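Local coordinates for protein exported gluconolactonase (Xanthomonas campestris pv. campestris, PDB 3DR2) that probably hydrolyses gluconolactone to gluconate, as a calcium-binding six-bladed beta-propeller of the SMP-30 family, at residues A194-S205 and P241-L252. Numbering follows the deposited sequence.
Sequences AFSPDEQTLYVS and PDGFCVDRGGWL. With CA (calcium ion), chain D.
Ser205 OG lies 2.8 Å from Pro241 O and 3.1 Å from Asp242 O, and it also accepts a hydrogen bond from the backbone N of Gly192. Its chi1 of 67° sets OG between the backbone N and the carbonyl carbon, from where it reaches both carbonyls. Asp242 OD1 in turn binds the calcium ion at 2.4 Å, in a site completed by Glu48, Asn134, Asn191 and waters.

Farther out, apolar side chains carry most of the contact. Phe244 inserts its ring edge-first against strand 201-205: CZ meets Tyr203 O in the ring plane at 3.5 Å, while CE1 packs on Ala194 CB. Val246 touches Ala194 CB through CG2 (3.9 Å) and Phe195 O through CB. The Tyr203 ring is sandwiched, with Leu252 CD1 over one face in a CH-pi contact (3.9 Å to the centroid, 20° off the normal) and Thr201 CG2 over the opposite one. A water joins Tyr203 OH (2.7 Å) to Gly250 O. Pro197 CD touches Val246 CG1 (3.9 Å) and Gly250 CA.

No backbone hydrogen bond crosses between the segments: strands 190-195 and 201-206 belong to one propeller blade, 244-246 to the next. The blades meet by side chains packing on side chains and backbone; direct polar contact lies at Ser205, on the metal side, where it probably helps position the backbone carrying Asp242.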
loop_
_atom_site.group_PDB
_atom_site.type_symbol
_atom_site.label_atom_id
_atom_site.label_comp_id
_atom_site.label_asym_id
_atom_site.label_seq_id
_atom_site.Cartn_x
_atom_site.Cartn_y
_atom_site.Cartn_z
ATOM N N ALA A 194 1.502 -20.798 -17.052
ATOM C CA ALA A 194 2.438 -21.853 -16.683
ATOM C C ALA A 194 2.457 -22.936 -17.757
ATOM O O ALA A 194 1.442 -23.202 -18.403
ATOM C CB ALA A 194 2.030 -22.467 -15.344
ATOM N N PHE A 195 3.619 -23.557 -17.941
ATOM C CA PHE A 195 3.777 -24.637 -18.915
ATOM C C PHE A 195 3.576 -25.992 -18.263
ATOM O O PHE A 195 3.763 -26.145 -17.057
ATOM C CB PHE A 195 5.190 -24.638 -19.510
ATOM C CG PHE A 195 5.332 -23.827 -20.752
ATOM C CD1 PHE A 195 6.117 -22.680 -20.760
ATOM C CD2 PHE A 195 4.703 -24.221 -21.928
ATOM C CE1 PHE A 195 6.273 -21.939 -21.920
ATOM C CE2 PHE A 195 4.854 -23.485 -23.095
ATOM C CZ PHE A 195 5.641 -22.342 -23.091
ATOM N N SER A 196 3.194 -26.977 -19.069
ATOM C CA SER A 196 3.046 -28.337 -18.574
ATOM C C SER A 196 4.496 -28.807 -18.475
ATOM O O SER A 196 5.395 -28.172 -19.037
ATOM C CB SER A 196 2.301 -29.196 -19.591
ATOM O OG SER A 196 2.973 -29.171 -20.838
ATOM N N PRO A 197 4.753 -29.920 -17.773
ATOM C CA PRO A 197 6.153 -30.346 -17.695
ATOM C C PRO A 197 6.851 -30.531 -19.046
ATOM O O PRO A 197 8.005 -30.136 -19.204
ATOM C CB PRO A 197 6.089 -31.634 -16.861
ATOM C CG PRO A 197 4.647 -32.065 -16.943
ATOM C CD PRO A 197 3.889 -30.770 -16.939
ATOM N N ASP A 198 6.161 -31.104 -20.026
ATOM C CA ASP A 198 6.776 -31.314 -21.337
ATOM C C ASP A 198 6.734 -30.068 -22.214
ATOM O O ASP A 198 7.195 -30.080 -23.356
ATOM C CB ASP A 198 6.103 -32.490 -22.061
ATOM C CG ASP A 198 4.644 -32.224 -22.408
ATOM O OD1 ASP A 198 4.004 -33.138 -22.969
ATOM O OD2 ASP A 198 4.133 -31.116 -22.132
ATOM N N GLU A 199 6.181 -28.990 -21.671
ATOM C CA GLU A 199 6.058 -27.727 -22.387
ATOM C C GLU A 199 5.256 -27.803 -23.689
ATOM O O GLU A 199 5.379 -26.929 -24.540
ATOM C CB GLU A 199 7.444 -27.136 -22.670
ATOM C CG GLU A 199 8.135 -26.584 -21.429
ATOM C CD GLU A 199 9.379 -25.774 -21.754
ATOM O OE1 GLU A 199 9.937 -25.146 -20.831
ATOM O OE2 GLU A 199 9.804 -25.760 -22.930
ATOM N N GLN A 200 4.439 -28.842 -23.843
ATOM C CA GLN A 200 3.620 -28.984 -25.047
ATOM C C GLN A 200 2.309 -28.219 -24.892
ATOM O O GLN A 200 1.622 -27.932 -25.875
ATOM C CB GLN A 200 3.314 -30.458 -25.332
ATOM C CG GLN A 200 4.477 -31.245 -25.915
ATOM C CD GLN A 200 4.078 -32.659 -26.321
ATOM O OE1 GLN A 200 3.776 -33.499 -25.473
ATOM N NE2 GLN A 200 4.065 -32.920 -27.624
ATOM N N THR A 201 1.971 -27.886 -23.650
ATOM C CA THR A 201 0.746 -27.156 -23.363
ATOM C C THR A 201 1.058 -25.927 -22.518
ATOM O O THR A 201 1.841 -25.998 -21.580
ATOM C CB THR A 201 -0.266 -28.040 -22.590
ATOM O OG1 THR A 201 -0.615 -29.181 -23.384
ATOM C CG2 THR A 201 -1.535 -27.253 -22.258
ATOM N N LEU A 202 0.461 -24.796 -22.876
ATOM C CA LEU A 202 0.653 -23.563 -22.120
ATOM C C LEU A 202 -0.705 -23.222 -21.528
ATOM O O LEU A 202 -1.700 -23.130 -22.256
ATOM C CB LEU A 202 1.095 -22.415 -23.034
ATOM C CG LEU A 202 1.787 -21.187 -22.415
ATOM C CD1 LEU A 202 1.359 -19.938 -23.164
ATOM C CD2 LEU A 202 1.460 -21.050 -20.945
ATOM N N TYR A 203 -0.752 -23.047 -20.209
ATOM C CA TYR A 203 -1.993 -22.697 -19.532
ATOM C C TYR A 203 -1.951 -21.203 -19.236
ATOM O O TYR A 203 -0.925 -20.685 -18.801
ATOM C CB TYR A 203 -2.126 -23.462 -18.216
ATOM C CG TYR A 203 -2.039 -24.965 -18.341
ATOM C CD1 TYR A 203 -0.848 -25.636 -18.083
ATOM C CD2 TYR A 203 -3.159 -25.720 -18.694
ATOM C CE1 TYR A 203 -0.770 -27.018 -18.168
ATOM C CE2 TYR A 203 -3.091 -27.104 -18.782
ATOM C CZ TYR A 203 -1.890 -27.748 -18.513
ATOM O OH TYR A 203 -1.815 -29.121 -18.574
ATOM N N VAL A 204 -3.064 -20.518 -19.477
ATOM C CA VAL A 204 -3.155 -19.080 -19.238
ATOM C C VAL A 204 -4.543 -18.780 -18.701
ATOM O O VAL A 204 -5.535 -19.178 -19.302
ATOM C CB VAL A 204 -2.982 -18.272 -20.545
ATOM C CG1 VAL A 204 -3.006 -16.783 -20.245
ATOM C CG2 VAL A 204 -1.684 -18.655 -21.239
ATOM N N SER A 205 -4.633 -18.085 -17.574
ATOM C CA SER A 205 -5.957 -17.773 -17.055
ATOM C C SER A 205 -6.413 -16.424 -17.599
ATOM O O SER A 205 -5.596 -15.582 -17.974
ATOM C CB SER A 205 -5.967 -17.753 -15.519
ATOM O OG SER A 205 -5.206 -16.679 -14.997
ATOM N N PRO A 241 -9.137 -17.409 -10.955
ATOM C CA PRO A 241 -7.947 -18.257 -11.022
ATOM C C PRO A 241 -6.868 -17.263 -11.468
ATOM O O PRO A 241 -6.594 -17.110 -12.656
ATOM C CB PRO A 241 -8.310 -19.275 -12.102
ATOM C CG PRO A 241 -9.203 -18.495 -13.015
ATOM C CD PRO A 241 -10.071 -17.716 -12.055
ATOM N N ASP A 242 -6.309 -16.557 -10.490
ATOM C CA ASP A 242 -5.303 -15.523 -10.704
ATOM C C ASP A 242 -3.979 -16.110 -11.175
ATOM O O ASP A 242 -3.722 -16.213 -12.372
ATOM C CB ASP A 242 -5.109 -14.757 -9.394
ATOM C CG ASP A 242 -4.580 -13.355 -9.597
ATOM O OD1 ASP A 242 -3.654 -13.174 -10.414
ATOM O OD2 ASP A 242 -5.078 -12.430 -8.917
ATOM N N GLY A 243 -3.133 -16.484 -10.223
ATOM C CA GLY A 243 -1.854 -17.080 -10.561
ATOM C C GLY A 243 -1.902 -18.561 -10.231
ATOM O O GLY A 243 -2.712 -18.986 -9.409
ATOM N N PHE A 244 -1.043 -19.348 -10.866
ATOM C CA PHE A 244 -1.019 -20.785 -10.619
ATOM C C PHE A 244 0.307 -21.388 -11.068
ATOM O O PHE A 244 1.111 -20.723 -11.722
ATOM C CB PHE A 244 -2.177 -21.454 -11.366
ATOM C CG PHE A 244 -2.229 -21.115 -12.830
ATOM C CD1 PHE A 244 -1.448 -21.807 -13.749
ATOM C CD2 PHE A 244 -3.057 -20.094 -13.287
ATOM C CE1 PHE A 244 -1.490 -21.487 -15.108
ATOM C CE2 PHE A 244 -3.109 -19.765 -14.640
ATOM C CZ PHE A 244 -2.323 -20.462 -15.552
ATOM N N CYS A 245 0.535 -22.644 -10.705
ATOM C CA CYS A 245 1.759 -23.322 -11.100
ATOM C C CYS A 245 1.449 -24.763 -11.469
ATOM O O CYS A 245 0.357 -25.260 -11.200
ATOM C CB CYS A 245 2.793 -23.282 -9.969
ATOM S SG CYS A 245 2.318 -24.169 -8.466
ATOM N N VAL A 246 2.408 -25.416 -12.112
ATOM C CA VAL A 246 2.252 -26.810 -12.514
ATOM C C VAL A 246 3.430 -27.602 -11.965
ATOM O O VAL A 246 4.576 -27.167 -12.082
ATOM C CB VAL A 246 2.218 -26.943 -14.049
ATOM C CG1 VAL A 246 2.096 -28.407 -14.439
ATOM C CG2 VAL A 246 1.052 -26.140 -14.616
ATOM N N ASP A 247 3.155 -28.760 -11.369
ATOM C CA ASP A 247 4.227 -29.574 -10.805
ATOM C C ASP A 247 4.785 -30.580 -11.807
ATOM O O ASP A 247 4.262 -30.716 -12.909
ATOM C CB ASP A 247 3.748 -30.278 -9.524
ATOM C CG ASP A 247 2.677 -31.320 -9.780
ATOM O OD1 ASP A 247 1.943 -31.646 -8.820
ATOM O OD2 ASP A 247 2.575 -31.826 -10.920
ATOM N N ARG A 248 5.856 -31.272 -11.427
ATOM C CA ARG A 248 6.487 -32.243 -12.320
ATOM C C ARG A 248 5.549 -33.352 -12.790
ATOM O O ARG A 248 5.772 -33.950 -13.843
ATOM C CB ARG A 248 7.718 -32.866 -11.651
ATOM C CG ARG A 248 9.044 -32.481 -12.298
ATOM C CD ARG A 248 9.697 -31.286 -11.624
ATOM N NE ARG A 248 10.092 -31.576 -10.245
ATOM C CZ ARG A 248 10.766 -30.736 -9.463
ATOM N NH1 ARG A 248 11.133 -29.545 -9.920
ATOM N NH2 ARG A 248 11.068 -31.083 -8.221
ATOM N N GLY A 249 4.507 -33.627 -12.012
ATOM C CA GLY A 249 3.556 -34.664 -12.379
ATOM C C GLY A 249 2.485 -34.179 -13.342
ATOM O O GLY A 249 1.689 -34.975 -13.851
ATOM N N GLY A 250 2.452 -32.871 -13.583
ATOM C CA GLY A 250 1.472 -32.312 -14.498
ATOM C C GLY A 250 0.237 -31.726 -13.844
ATOM O O GLY A 250 -0.655 -31.225 -14.533
ATOM N N TRP A 251 0.162 -31.790 -12.518
ATOM C CA TRP A 251 -0.988 -31.231 -11.822
ATOM C C TRP A 251 -0.862 -29.720 -11.800
ATOM O O TRP A 251 0.235 -29.181 -11.657
ATOM C CB TRP A 251 -1.061 -31.726 -10.380
ATOM C CG TRP A 251 -1.383 -33.171 -10.222
ATOM C CD1 TRP A 251 -1.666 -34.072 -11.210
ATOM C CD2 TRP A 251 -1.445 -33.891 -8.989
ATOM N NE1 TRP A 251 -1.899 -35.314 -10.665
ATOM C CE2 TRP A 251 -1.770 -35.230 -9.303
ATOM C CE3 TRP A 251 -1.257 -33.535 -7.647
ATOM C CZ2 TRP A 251 -1.910 -36.215 -8.321
ATOM C CZ3 TRP A 251 -1.397 -34.513 -6.669
ATOM C CH2 TRP A 251 -1.721 -35.839 -7.014
ATOM N N LEU A 252 -1.993 -29.042 -11.932
ATOM C CA LEU A 252 -2.013 -27.591 -11.916
ATOM C C LEU A 252 -2.637 -27.121 -10.602
ATOM O O LEU A 252 -3.791 -27.431 -10.298
ATOM C CB LEU A 252 -2.805 -27.066 -13.121
ATOM C CG LEU A 252 -2.786 -25.556 -13.378
ATOM C CD1 LEU A 252 -3.086 -25.282 -14.837
ATOM C CD2 LEU A 252 -3.788 -24.856 -12.479
HETATM CA CA CA D . -1.705 -12.130 -11.340
HETATM O O HOH W 1 0.141 -30.390 -17.219
HETATM O O HOH W 2 -1.006 -14.292 -12.098
HETATM O O HOH W 3 -2.555 -9.869 -10.544
HETATM O O HOH W 4 0.667 -11.785 -11.109
HETATM O O HOH W 5 -1.224 -13.607 -9.444
#